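Local coordinates for protein putative Nitroreductase (Anabaena variabilis ATCC 29413, PDB 3EO7) that binds flavin mononucleotide and, as a member of the nitroreductase family, probably works as a flavin-dependent oxidoreductase, at residues P39-K44 and P108-V113; P123-Y128 and S141-S146; A163-A168 and N219-I224; T167-R172 and L227-I232. All blocks are in the same frame, centred on the assembly; numbering follows the deposited sequence.

Interaction 1 of 4, residues P39-K44 and P108-V113. With ACT (acetate ion), chain J.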
loop_
_atom_site.group_PDB
_atom_site.type_symbol
_atom_site.label_atom_id
_atom_site.label_comp_id
_atom_site.label_asym_id
_atom_site.label_seq_id
_atom_site.Cartn_x
_atom_site.Cartn_y
_atom_site.Cartn_z
ATOM N N PRO A 39 -3.567 17.206 7.533
ATOM C CA PRO A 39 -3.334 16.267 6.429
ATOM C C PRO A 39 -4.296 16.432 5.246
ATOM O O PRO A 39 -4.840 15.460 4.724
ATOM C CB PRO A 39 -3.477 14.917 7.145
ATOM C CG PRO A 39 -4.554 15.167 8.125
ATOM C CD PRO A 39 -4.416 16.607 8.576
ATOM N N PHE A 40 -4.508 17.672 4.835
ATOM C CA PHE A 40 -5.348 17.970 3.687
ATOM C C PHE A 40 -4.690 19.147 2.970
ATOM O O PHE A 40 -4.075 19.990 3.626
ATOM C CB PHE A 40 -6.757 18.417 4.126
ATOM C CG PHE A 40 -7.411 17.522 5.151
ATOM C CD1 PHE A 40 -7.978 16.296 4.780
ATOM C CD2 PHE A 40 -7.455 17.897 6.482
ATOM C CE1 PHE A 40 -8.612 15.480 5.730
ATOM C CE2 PHE A 40 -8.061 17.084 7.425
ATOM C CZ PHE A 40 -8.620 15.866 7.041
ATOM N N LYS A 41 -4.878 19.257 1.656
ATOM C CA LYS A 41 -4.382 20.407 0.903
ATOM C C LYS A 41 -5.481 21.447 0.685
ATOM O O LYS A 41 -6.644 21.102 0.435
ATOM C CB LYS A 41 -3.805 20.016 -0.456
ATOM C CG LYS A 41 -2.568 19.129 -0.376
ATOM C CD LYS A 41 -1.859 18.932 -1.703
ATOM C CE LYS A 41 -1.267 20.197 -2.312
ATOM N NZ LYS A 41 -0.327 19.905 -3.443
ATOM N N GLU A 42 -5.097 22.722 0.751
ATOM C CA GLU A 42 -6.013 23.842 0.503
ATOM C C GLU A 42 -5.746 24.443 -0.858
ATOM O O GLU A 42 -4.590 24.577 -1.272
ATOM C CB GLU A 42 -5.798 24.954 1.529
ATOM C CG GLU A 42 -5.869 24.497 2.950
ATOM C CD GLU A 42 -7.264 24.102 3.374
ATOM O OE1 GLU A 42 -8.206 24.210 2.552
ATOM O OE2 GLU A 42 -7.403 23.682 4.546
ATOM N N TYR A 43 -6.808 24.770 -1.573
ATOM C CA TYR A 43 -6.696 25.452 -2.866
ATOM C C TYR A 43 -7.492 26.753 -2.805
ATOM O O TYR A 43 -8.631 26.789 -2.342
ATOM C CB TYR A 43 -7.158 24.572 -3.995
ATOM C CG TYR A 43 -6.226 23.443 -4.233
ATOM C CD1 TYR A 43 -6.322 22.277 -3.483
ATOM C CD2 TYR A 43 -5.208 23.532 -5.181
ATOM C CE1 TYR A 43 -5.467 21.251 -3.681
ATOM C CE2 TYR A 43 -4.347 22.490 -5.378
ATOM C CZ TYR A 43 -4.474 21.357 -4.598
ATOM O OH TYR A 43 -3.623 20.327 -4.805
ATOM N N LYS A 44 -6.853 27.835 -3.195
ATOM C CA LYS A 44 -7.501 29.134 -3.163
ATOM C C LYS A 44 -8.104 29.400 -4.537
ATOM O O LYS A 44 -9.005 30.210 -4.666
ATOM C CB LYS A 44 -6.494 30.230 -2.764
ATOM N N PRO A 108 0.078 10.633 4.731
ATOM C CA PRO A 108 1.014 11.258 3.787
ATOM C C PRO A 108 0.504 11.282 2.335
ATOM O O PRO A 108 0.851 12.193 1.578
ATOM C CB PRO A 108 2.283 10.379 3.912
ATOM C CG PRO A 108 1.744 9.027 4.340
ATOM C CD PRO A 108 0.631 9.394 5.306
ATOM N N ALA A 109 -0.338 10.328 1.950
ATOM C CA ALA A 109 -0.789 10.248 0.557
ATOM C C ALA A 109 -1.811 11.308 0.175
ATOM O O ALA A 109 -2.672 11.685 0.988
ATOM C CB ALA A 109 -1.342 8.828 0.235
ATOM N N GLU A 110 -1.665 11.817 -1.054
ATOM C CA GLU A 110 -2.623 12.732 -1.663
ATOM C C GLU A 110 -3.024 12.106 -2.989
ATOM O O GLU A 110 -2.176 11.554 -3.705
ATOM C CB GLU A 110 -2.033 14.144 -1.947
ATOM C CG GLU A 110 -2.089 15.027 -0.763
ATOM C CD GLU A 110 -3.497 15.432 -0.404
ATOM O OE1 GLU A 110 -4.310 15.840 -1.292
ATOM O OE2 GLU A 110 -3.787 15.410 0.804
ATOM N N VAL A 111 -4.316 12.207 -3.288
ATOM C CA VAL A 111 -4.887 11.669 -4.502
ATOM C C VAL A 111 -5.238 12.784 -5.459
ATOM O O VAL A 111 -5.984 13.713 -5.111
ATOM C CB VAL A 111 -6.130 10.809 -4.190
ATOM C CG1 VAL A 111 -6.876 10.398 -5.500
ATOM C CG2 VAL A 111 -5.727 9.559 -3.338
ATOM N N TYR A 112 -4.725 12.653 -6.681
ATOM C CA TYR A 112 -5.055 13.556 -7.760
ATOM C C TYR A 112 -5.733 12.794 -8.886
ATOM O O TYR A 112 -5.477 11.621 -9.071
ATOM C CB TYR A 112 -3.795 14.191 -8.327
ATOM C CG TYR A 112 -3.082 15.063 -7.340
ATOM C CD1 TYR A 112 -2.193 14.522 -6.430
ATOM C CD2 TYR A 112 -3.314 16.424 -7.317
ATOM C CE1 TYR A 112 -1.558 15.315 -5.479
ATOM C CE2 TYR A 112 -2.693 17.243 -6.378
ATOM C CZ TYR A 112 -1.802 16.694 -5.481
ATOM O OH TYR A 112 -1.189 17.516 -4.573
ATOM N N VAL A 113 -6.586 13.489 -9.629
ATOM C CA VAL A 113 -7.146 12.945 -10.854
ATOM C C VAL A 113 -6.688 13.844 -11.998
ATOM O O VAL A 113 -6.801 15.095 -11.931
ATOM C CB VAL A 113 -8.686 12.881 -10.842
ATOM C CG1 VAL A 113 -9.227 12.472 -12.209
ATOM C CG2 VAL A 113 -9.200 11.913 -9.759
HETATM C C ACT J . -10.154 24.262 -0.599
HETATM O O ACT J . -9.702 23.088 -0.626
HETATM O OXT ACT J . -9.739 24.987 0.330
HETATM C CH3 ACT J . -11.120 24.804 -1.610
HETATM O O HOH W 1 -5.696 14.298 1.918
HETATM O O HOH W 2 -6.236 17.356 -0.285
#
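Lys-41 reaches from the irregular loop 39-44 onto Glu-110 and Tyr-112 of strand 109-115, part of the antiparallel sheet of a nitroreductase-type fold. The polar link is direct: Lys-41 NZ, near the plane of the Tyr-112 ring, donates to Tyr-112 OH over 2.8 Å. Both groups also hold Glu-229, the lysine by a salt bridge and the phenol by a hydrogen bond. A bend at chi3 (64°) turns the ammonium toward them. With an alanine here, Glu-229 would probably lose its lysine partner and a gap would open over Glu-110. Van der Waals contact comes from the lysine stem, whose CG lies 3.8 Å from Glu-110 CD, and from Tyr-43, whose OH meets the ring edge of Tyr-112 at CE2 (3.6 Å). Water completes the contact around the Glu-110 carboxylate, whose OE2 is salt-bridged to Arg-172. One water lies between Pro-39 O and Glu-110 OE2; a second, beside Glu-110 OE1, accepts from Lys-41 N at 3.0 Å.

Interaction 2 of 4, residues P123-Y128 and S141-S146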
loop_
_atom_site.group_PDB
_atom_site.type_symbol
_atom_site.label_atom_id
_atom_site.label_comp_id
_atom_site.label_asym_id
_atom_site.label_seq_id
_atom_site.Cartn_x
_atom_site.Cartn_y
_atom_site.Cartn_z
ATOM N N PRO A 123 -10.518 18.882 -19.129
ATOM C CA PRO A 123 -9.128 18.465 -18.993
ATOM C C PRO A 123 -8.408 19.146 -17.861
ATOM O O PRO A 123 -8.822 20.223 -17.400
ATOM C CB PRO A 123 -8.499 18.953 -20.302
ATOM C CG PRO A 123 -9.345 20.044 -20.763
ATOM C CD PRO A 123 -10.732 19.666 -20.360
ATOM N N GLY A 124 -7.312 18.530 -17.427
ATOM C CA GLY A 124 -6.457 19.150 -16.454
ATOM C C GLY A 124 -6.290 18.388 -15.164
ATOM O O GLY A 124 -6.384 17.158 -15.136
ATOM N N LEU A 125 -6.042 19.161 -14.107
ATOM C CA LEU A 125 -5.677 18.646 -12.807
ATOM C C LEU A 125 -6.725 18.857 -11.740
ATOM O O LEU A 125 -7.274 19.943 -11.583
ATOM C CB LEU A 125 -4.370 19.314 -12.342
ATOM C CG LEU A 125 -3.252 19.326 -13.387
ATOM C CD1 LEU A 125 -2.082 20.227 -12.851
ATOM C CD2 LEU A 125 -2.818 17.900 -13.768
ATOM N N TYR A 126 -6.991 17.795 -11.005
ATOM C CA TYR A 126 -7.951 17.795 -9.908
ATOM C C TYR A 126 -7.326 17.187 -8.641
ATOM O O TYR A 126 -6.656 16.157 -8.699
ATOM C CB TYR A 126 -9.177 16.941 -10.257
ATOM C CG TYR A 126 -9.939 17.355 -11.504
ATOM C CD1 TYR A 126 -9.451 17.060 -12.780
ATOM C CD2 TYR A 126 -11.159 17.993 -11.404
ATOM C CE1 TYR A 126 -10.155 17.413 -13.907
ATOM C CE2 TYR A 126 -11.874 18.338 -12.525
ATOM C CZ TYR A 126 -11.365 18.063 -13.771
ATOM O OH TYR A 126 -12.098 18.453 -14.853
ATOM N N ASN A 127 -7.536 17.848 -7.501
ATOM C CA ASN A 127 -7.116 17.308 -6.227
ATOM C C ASN A 127 -8.353 16.737 -5.521
ATOM O O ASN A 127 -9.391 17.410 -5.431
ATOM C CB ASN A 127 -6.470 18.378 -5.353
ATOM C CG ASN A 127 -6.096 17.851 -3.986
ATOM O OD1 ASN A 127 -6.778 18.153 -3.023
ATOM N ND2 ASN A 127 -5.060 16.994 -3.908
ATOM N N TYR A 128 -8.221 15.543 -4.986
ATOM C CA TYR A 128 -9.296 14.919 -4.216
ATOM C C TYR A 128 -9.318 15.464 -2.770
ATOM O O TYR A 128 -8.371 15.318 -2.022
ATOM C CB TYR A 128 -9.192 13.373 -4.226
ATOM C CG TYR A 128 -10.311 12.765 -3.388
ATOM C CD1 TYR A 128 -11.655 12.960 -3.741
ATOM C CD2 TYR A 128 -10.032 12.054 -2.227
ATOM C CE1 TYR A 128 -12.691 12.487 -2.930
ATOM C CE2 TYR A 128 -11.058 11.522 -1.433
ATOM C CZ TYR A 128 -12.379 11.753 -1.783
ATOM O OH TYR A 128 -13.339 11.240 -0.972
ATOM N N SER A 141 -6.113 22.771 -18.549
ATOM C CA SER A 141 -5.343 22.821 -19.775
ATOM C C SER A 141 -5.148 21.371 -20.199
ATOM O O SER A 141 -5.397 20.451 -19.419
ATOM C CB SER A 141 -3.975 23.507 -19.605
ATOM O OG SER A 141 -3.033 22.620 -19.022
ATOM N N ASP A 142 -4.724 21.126 -21.433
ATOM C CA ASP A 142 -4.528 19.731 -21.837
ATOM C C ASP A 142 -3.122 19.303 -21.468
ATOM O O ASP A 142 -2.145 19.670 -22.130
ATOM C CB ASP A 142 -4.789 19.460 -23.313
ATOM C CG ASP A 142 -5.006 17.978 -23.576
ATOM O OD1 ASP A 142 -5.897 17.394 -22.919
ATOM O OD2 ASP A 142 -4.314 17.389 -24.425
ATOM N N VAL A 143 -3.060 18.459 -20.446
ATOM C CA VAL A 143 -1.827 17.996 -19.829
ATOM C C VAL A 143 -1.516 16.535 -20.171
ATOM O O VAL A 143 -0.472 16.011 -19.766
ATOM C CB VAL A 143 -1.922 18.090 -18.288
ATOM C CG1 VAL A 143 -2.145 19.554 -17.811
ATOM C CG2 VAL A 143 -3.018 17.173 -17.747
ATOM N N TRP A 144 -2.386 15.884 -20.942
ATOM C CA TRP A 144 -2.236 14.440 -21.172
ATOM C C TRP A 144 -0.916 14.068 -21.849
ATOM O O TRP A 144 -0.221 13.137 -21.398
ATOM C CB TRP A 144 -3.433 13.882 -21.956
ATOM C CG TRP A 144 -3.616 12.426 -21.777
ATOM C CD1 TRP A 144 -3.267 11.450 -22.639
ATOM C CD2 TRP A 144 -4.143 11.772 -20.622
ATOM N NE1 TRP A 144 -3.591 10.227 -22.131
ATOM C CE2 TRP A 144 -4.137 10.399 -20.884
ATOM C CE3 TRP A 144 -4.662 12.222 -19.409
ATOM C CZ2 TRP A 144 -4.632 9.461 -19.982
ATOM C CZ3 TRP A 144 -5.146 11.295 -18.515
ATOM C CH2 TRP A 144 -5.121 9.929 -18.799
ATOM N N GLN A 145 -0.562 14.783 -22.912
ATOM C CA GLN A 145 0.684 14.493 -23.594
ATOM C C GLN A 145 1.893 14.618 -22.659
ATOM O O GLN A 145 2.817 13.788 -22.728
ATOM C CB GLN A 145 0.859 15.325 -24.855
ATOM C CG GLN A 145 2.112 14.921 -25.597
ATOM C CD GLN A 145 2.213 15.548 -26.946
ATOM O OE1 GLN A 145 1.215 15.694 -27.649
ATOM N NE2 GLN A 145 3.428 15.910 -27.331
ATOM N N SER A 146 1.894 15.634 -21.796
ATOM C CA SER A 146 2.983 15.803 -20.818
ATOM C C SER A 146 3.055 14.587 -19.874
ATOM O O SER A 146 4.143 14.145 -19.488
ATOM C CB SER A 146 2.859 17.116 -20.024
ATOM O OG SER A 146 1.682 17.173 -19.229
#
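Val-143 and Pro-123 carry this contact, in which the start of a beta-hairpin strand meets the chain that leaves the hairpin. Strands 124-129 and 134-139 form the hairpin, and residues 141-143 lead from it into helix 144-150, so the segment passes back beside the point where the first strand began. Val-143 points toward that strand. With its CG1 beside the backbone N (chi1 -61°), the other methyl, CG2, is turned to the strand and lies 4.2 Å from Gly-124 CA. The same methyl meets Leu-125 CD2 at 4.0 Å, the two side chains crossing at a slant. Leu-125 leaves its backbone without facing Val-143, and only its far end closes on it; Val-114 of strand 109-115 touches both side chains, and Leu-221 of helix 215-222 touches the leucine.

Pro-123 covers the other end of the contact, its ring turned toward Ser-141 so that Pro-123 CB rests 3.6 Å from Ser-141 O. Gly-124, between these two contacts, has a phi of 120°, at which a CB would press on the carbonyl O of Pro-123 and come close to Ser-141 N. The segments are held together by packing and not by hydrogen bonds: even Gly-124 N, 3.4 Å from Ser-141 O, is poorly angled for one.

Interaction 3 of 4, residues A163-A168 and N219-I224. With ACT (acetate ion), chain Q.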
loop_
_atom_site.group_PDB
_atom_site.type_symbol
_atom_site.label_atom_id
_atom_site.label_comp_id
_atom_site.label_asym_id
_atom_site.label_seq_id
_atom_site.Cartn_x
_atom_site.Cartn_y
_atom_site.Cartn_z
ATOM N N ALA A 163 -6.606 9.472 -15.105
ATOM C CA ALA A 163 -5.616 8.789 -14.299
ATOM C C ALA A 163 -5.636 9.353 -12.900
ATOM O O ALA A 163 -5.905 10.545 -12.680
ATOM C CB ALA A 163 -4.190 8.977 -14.889
ATOM N N ILE A 164 -5.354 8.481 -11.956
ATOM C CA ILE A 164 -5.076 8.924 -10.607
ATOM C C ILE A 164 -3.556 9.043 -10.510
ATOM O O ILE A 164 -2.820 8.235 -11.068
ATOM C CB ILE A 164 -5.586 7.890 -9.558
ATOM C CG1 ILE A 164 -7.089 8.094 -9.361
ATOM C CG2 ILE A 164 -4.897 8.083 -8.187
ATOM C CD1 ILE A 164 -7.789 6.992 -8.465
ATOM N N ILE A 165 -3.086 10.048 -9.786
ATOM C CA ILE A 165 -1.690 10.101 -9.408
ATOM C C ILE A 165 -1.705 10.199 -7.893
ATOM O O ILE A 165 -2.444 11.026 -7.318
ATOM C CB ILE A 165 -0.899 11.259 -10.049
ATOM C CG1 ILE A 165 -0.979 11.161 -11.590
ATOM C CG2 ILE A 165 0.551 11.244 -9.508
ATOM C CD1 ILE A 165 -0.233 12.310 -12.324
ATOM N N VAL A 166 -0.886 9.368 -7.249
ATOM C CA VAL A 166 -0.756 9.381 -5.795
ATOM C C VAL A 166 0.596 9.967 -5.474
ATOM O O VAL A 166 1.630 9.491 -5.968
ATOM C CB VAL A 166 -0.863 8.004 -5.130
ATOM C CG1 VAL A 166 -0.790 8.144 -3.577
ATOM C CG2 VAL A 166 -2.158 7.340 -5.518
ATOM N N THR A 167 0.575 11.020 -4.664
ATOM C CA THR A 167 1.796 11.622 -4.189
ATOM C C THR A 167 1.892 11.428 -2.672
ATOM O O THR A 167 0.910 11.004 -2.016
ATOM C CB THR A 167 1.793 13.136 -4.418
ATOM O OG1 THR A 167 0.802 13.748 -3.575
ATOM C CG2 THR A 167 1.595 13.510 -5.895
ATOM N N ALA A 168 3.070 11.761 -2.137
ATOM C CA ALA A 168 3.342 11.743 -0.688
ATOM C C ALA A 168 3.766 13.151 -0.272
ATOM O O ALA A 168 4.659 13.741 -0.916
ATOM C CB ALA A 168 4.474 10.710 -0.312
ATOM N N ASN A 219 6.035 15.682 -11.175
ATOM C CA ASN A 219 5.884 16.668 -10.105
ATOM C C ASN A 219 5.673 18.053 -10.693
ATOM O O ASN A 219 4.882 18.821 -10.193
ATOM C CB ASN A 219 7.038 16.579 -9.107
ATOM C CG ASN A 219 7.044 15.225 -8.373
ATOM O OD1 ASN A 219 5.983 14.587 -8.258
ATOM N ND2 ASN A 219 8.219 14.763 -7.941
ATOM N N ASP A 220 6.369 18.357 -11.781
ATOM C CA ASP A 220 6.153 19.623 -12.477
ATOM C C ASP A 220 4.720 19.725 -13.019
ATOM O O ASP A 220 4.075 20.791 -12.929
ATOM C CB ASP A 220 7.151 19.775 -13.637
ATOM C CG ASP A 220 8.592 20.110 -13.181
ATOM O OD1 ASP A 220 8.842 20.348 -11.975
ATOM O OD2 ASP A 220 9.479 20.143 -14.073
ATOM N N LEU A 221 4.257 18.632 -13.621
ATOM C CA LEU A 221 2.916 18.531 -14.253
ATOM C C LEU A 221 1.814 18.825 -13.241
ATOM O O LEU A 221 0.881 19.565 -13.528
ATOM C CB LEU A 221 2.754 17.129 -14.908
ATOM C CG LEU A 221 1.366 16.720 -15.426
ATOM C CD1 LEU A 221 1.462 15.757 -16.630
ATOM C CD2 LEU A 221 0.528 16.103 -14.397
ATOM N N LEU A 222 1.968 18.301 -12.027
ATOM C CA LEU A 222 1.026 18.547 -10.929
ATOM C C LEU A 222 1.148 19.909 -10.246
ATOM O O LEU A 222 0.252 20.301 -9.490
ATOM C CB LEU A 222 1.198 17.488 -9.854
ATOM C CG LEU A 222 0.755 16.088 -10.257
ATOM C CD1 LEU A 222 1.134 15.097 -9.123
ATOM C CD2 LEU A 222 -0.757 16.088 -10.567
ATOM N N TYR A 223 2.266 20.579 -10.508
ATOM C CA TYR A 223 2.609 21.896 -9.953
ATOM C C TYR A 223 2.783 21.860 -8.432
ATOM O O TYR A 223 2.343 22.762 -7.708
ATOM C CB TYR A 223 1.617 22.975 -10.387
ATOM C CG TYR A 223 2.223 24.359 -10.330
ATOM C CD1 TYR A 223 3.240 24.720 -11.209
ATOM C CD2 TYR A 223 1.792 25.300 -9.401
ATOM C CE1 TYR A 223 3.818 25.983 -11.158
ATOM C CE2 TYR A 223 2.359 26.562 -9.347
ATOM C CZ TYR A 223 3.372 26.892 -10.222
ATOM O OH TYR A 223 3.932 28.143 -10.170
ATOM N N ILE A 224 3.481 20.829 -7.969
ATOM C CA ILE A 224 3.750 20.635 -6.560
ATOM C C ILE A 224 5.231 20.921 -6.258
ATOM O O ILE A 224 6.106 20.821 -7.140
ATOM C CB ILE A 224 3.340 19.213 -6.087
ATOM C CG1 ILE A 224 4.131 18.115 -6.804
ATOM C CG2 ILE A 224 1.828 19.070 -6.219
ATOM C CD1 ILE A 224 3.863 16.734 -6.316
HETATM C C ACT Q . 11.772 15.615 -8.275
HETATM O O ACT Q . 10.628 16.121 -8.487
HETATM O OXT ACT Q . 11.812 14.593 -7.406
HETATM C CH3 ACT Q . 12.911 16.380 -8.958
#
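Leu-222 and Ile-224 both close on Thr-167, although they stand on either side of the sharp turn at Tyr-223 that ends helix 215-222. The turn is a Schellman motif: Tyr-223 takes a positive phi of 64°, and two backbone bonds run back into the last helical turn, Tyr-223 N to Asp-220 O and, weakly, Ile-224 N to Asn-219 O. The reversal brings Ile-224 back toward the sheet, where Ile-224 CD1 comes 4.0 Å from Thr-167 CG2. Leu-222 CD1 meets the same methyl more closely, at 3.6 Å from Thr-167 CG2, and both pairs touch tip to tip. Thr-167 can offer this methyl because its chi1 of 68° sets CG2 opposite the carbonyl carbon, while OG1 is turned aside to a hydrogen bond with Glu-229.

Farther along the strand, Ile-165 divides its branches: Ile-165 CG2 lies 3.9 Å from Leu-222 CD1, while Ile-165 CD1 lies 4.2 Å from Leu-222 CD2. Asn-219 ND2 makes an almost straight bond of 2.8 Å to the O atom of an acetate, probably taken up from the crystallisation liquor. Its OD1 accepts from Ala-231 N, tying the helix to strand 229-239. Leu-147 of helix 144-150 touches both Ile-165 and Leu-221, Tyr-112 of strand 109-115 adjoins Thr-167 and Ile-224, and helix 181-202 covers the opposite face of strand 162-169 through Val-166.

Interaction 4 of 4, residues T167-R172 and L227-I232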
loop_
_atom_site.group_PDB
_atom_site.type_symbol
_atom_site.label_atom_id
_atom_site.label_comp_id
_atom_site.label_asym_id
_atom_site.label_seq_id
_atom_site.Cartn_x
_atom_site.Cartn_y
_atom_site.Cartn_z
ATOM N N THR A 167 0.575 11.020 -4.664
ATOM C CA THR A 167 1.796 11.622 -4.189
ATOM C C THR A 167 1.892 11.428 -2.672
ATOM O O THR A 167 0.910 11.004 -2.016
ATOM C CB THR A 167 1.793 13.136 -4.418
ATOM O OG1 THR A 167 0.802 13.748 -3.575
ATOM C CG2 THR A 167 1.595 13.510 -5.895
ATOM N N ALA A 168 3.070 11.761 -2.137
ATOM C CA ALA A 168 3.342 11.743 -0.688
ATOM C C ALA A 168 3.766 13.151 -0.272
ATOM O O ALA A 168 4.659 13.741 -0.916
ATOM C CB ALA A 168 4.474 10.710 -0.312
ATOM N N VAL A 169 3.122 13.683 0.775
ATOM C CA VAL A 169 3.487 14.972 1.398
ATOM C C VAL A 169 4.365 14.520 2.576
ATOM O O VAL A 169 3.886 14.025 3.624
ATOM C CB VAL A 169 2.265 15.792 1.851
ATOM C CG1 VAL A 169 2.726 17.062 2.510
ATOM C CG2 VAL A 169 1.336 16.096 0.648
ATOM N N PHE A 170 5.670 14.629 2.373
ATOM C CA PHE A 170 6.634 13.987 3.264
ATOM C C PHE A 170 6.496 14.325 4.733
ATOM O O PHE A 170 6.519 13.425 5.581
ATOM C CB PHE A 170 8.056 14.303 2.818
ATOM C CG PHE A 170 8.302 14.038 1.352
ATOM C CD1 PHE A 170 8.117 12.757 0.795
ATOM C CD2 PHE A 170 8.721 15.057 0.535
ATOM C CE1 PHE A 170 8.347 12.542 -0.550
ATOM C CE2 PHE A 170 8.938 14.829 -0.816
ATOM C CZ PHE A 170 8.742 13.576 -1.339
ATOM N N TYR A 171 6.354 15.613 5.017
ATOM C CA TYR A 171 6.325 16.050 6.403
ATOM C C TYR A 171 5.163 15.485 7.196
ATOM O O TYR A 171 5.242 15.404 8.423
ATOM C CB TYR A 171 6.364 17.558 6.495
ATOM C CG TYR A 171 6.591 18.059 7.907
ATOM C CD1 TYR A 171 7.818 17.832 8.539
ATOM C CD2 TYR A 171 5.617 18.751 8.589
ATOM C CE1 TYR A 171 8.052 18.276 9.811
ATOM C CE2 TYR A 171 5.858 19.208 9.874
ATOM C CZ TYR A 171 7.080 18.979 10.460
ATOM O OH TYR A 171 7.346 19.402 11.746
ATOM N N ARG A 172 4.060 15.145 6.521
ATOM C CA ARG A 172 2.919 14.589 7.232
ATOM C C ARG A 172 3.341 13.376 8.096
ATOM O O ARG A 172 2.859 13.222 9.230
ATOM C CB ARG A 172 1.807 14.212 6.258
ATOM C CG ARG A 172 1.109 15.410 5.640
ATOM C CD ARG A 172 -0.035 14.885 4.796
ATOM N NE ARG A 172 -0.661 15.969 4.081
ATOM C CZ ARG A 172 -1.553 15.813 3.110
ATOM N NH1 ARG A 172 -1.946 14.594 2.775
ATOM N NH2 ARG A 172 -2.026 16.892 2.467
ATOM N N LEU A 227 10.289 19.398 -2.893
ATOM C CA LEU A 227 10.920 19.229 -1.590
ATOM C C LEU A 227 9.862 18.870 -0.546
ATOM O O LEU A 227 10.218 18.376 0.521
ATOM C CB LEU A 227 11.657 20.487 -1.106
ATOM C CG LEU A 227 12.933 20.873 -1.823
ATOM C CD1 LEU A 227 13.575 22.109 -1.106
ATOM C CD2 LEU A 227 13.867 19.688 -1.902
ATOM N N GLN A 228 8.585 19.148 -0.826
ATOM C CA GLN A 228 7.516 18.867 0.123
ATOM C C GLN A 228 6.629 17.700 -0.278
ATOM O O GLN A 228 6.024 17.056 0.584
ATOM C CB GLN A 228 6.640 20.112 0.354
ATOM C CG GLN A 228 7.448 21.329 0.829
ATOM C CD GLN A 228 8.256 21.045 2.100
ATOM O OE1 GLN A 228 7.761 20.379 3.016
ATOM N NE2 GLN A 228 9.512 21.532 2.155
ATOM N N GLU A 229 6.572 17.395 -1.579
ATOM C CA GLU A 229 5.606 16.412 -2.056
ATOM C C GLU A 229 6.138 15.788 -3.318
ATOM O O GLU A 229 6.850 16.432 -4.077
ATOM C CB GLU A 229 4.277 17.115 -2.317
ATOM C CG GLU A 229 3.106 16.225 -2.653
ATOM C CD GLU A 229 1.814 16.997 -2.935
ATOM O OE1 GLU A 229 1.760 18.259 -2.655
ATOM O OE2 GLU A 229 0.837 16.369 -3.445
ATOM N N GLY A 230 5.888 14.498 -3.505
ATOM C CA GLY A 230 6.337 13.854 -4.736
ATOM C C GLY A 230 5.481 12.677 -5.138
ATOM O O GLY A 230 5.053 11.882 -4.307
ATOM N N ALA A 231 5.215 12.596 -6.431
ATOM C CA ALA A 231 4.476 11.493 -7.015
ATOM C C ALA A 231 5.210 10.161 -6.807
ATOM O O ALA A 231 6.422 10.077 -7.019
ATOM C CB ALA A 231 4.303 11.747 -8.517
ATOM N N ILE A 232 4.481 9.133 -6.365
ATOM C CA ILE A 232 5.082 7.805 -6.256
ATOM C C ILE A 232 4.339 6.706 -7.035
ATOM O O ILE A 232 4.848 5.600 -7.172
ATOM C CB ILE A 232 5.442 7.400 -4.802
ATOM C CG1 ILE A 232 4.227 7.507 -3.895
ATOM C CG2 ILE A 232 6.634 8.267 -4.307
ATOM C CD1 ILE A 232 4.476 7.051 -2.432
HETATM O O HOH W 3 6.332 17.808 3.177
#
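Glu-229 lies across Thr-167 and Val-169, where strands 162-169 and 229-239 run antiparallel side by side within the sheet. Its CG stands anti to the backbone N (chi1 -173°), and the chain beyond is extended, carrying the carboxylate over the neighbouring strand. Glu-229 CB passes above the carbonyl of Ala-168, and Glu-229 CG comes to 3.4 Å from Ala-168 O. Glu-229 CD then packs against Val-169 CG2 at 3.7 Å; that methyl also sits over the centre of the Arg-172 guanidinium. At the tip, Thr-167 OG1 donates over 2.6 Å to Glu-229 OE2, which accepts on its anti lone pair, the one facing away from OE1. Tyr-112 OH bonds the same oxygen, and OE1 is salt-bridged to Lys-41. Replacing this glutamate by an alanine is likely to leave the buried hydroxyl of Thr-167 without its acceptor and Lys-41 without its counter-charge.

In the backbone, Ala-168 and Gly-230 form an antiparallel hydrogen-bonded pair, with Ala-168 N 2.9 Å from Gly-230 O and the return bond at 3.0 Å from Gly-230 N to Ala-168 O. Ala-168 O also lies over one face of the Phe-170 ring, offset toward the rim, with Leu-227 O in plane at the edge; a CB on Gly-230 would fall tight against Phe-170 CZ. Just past the strand pairing, Phe-170 N bonds Gln-228 O. Helix 270-276 packs on Phe-170 and Ile-232, helix 181-202 on Ala-168 and Ile-232, and strand 109-115 borders Thr-167 on its other side.

How the interactions relate
From the N terminus, interaction 1 closes first, drawing the loop 39-44 onto strand 109-115 after a long excursion that includes helix 66-82 and strands 84-90 and 93-98. Interaction 2 follows in series and closes a short loop, the hairpin made by strands 124-129 and 134-139, whose first strand is the sheet neighbour of 109-115. Interactions 3 and 4 start from the same strand, 162-169, sharing Thr-167 and Ala-168, and diverge: 3 ends at helix 215-222 and 4 at the next strand, 229-239, both spanning helices 170-177 and 181-202. Glu-229 joins interaction 4 to 1, and Leu-221 joins 3 to 2. All four contacts reach the same antiparallel sheet.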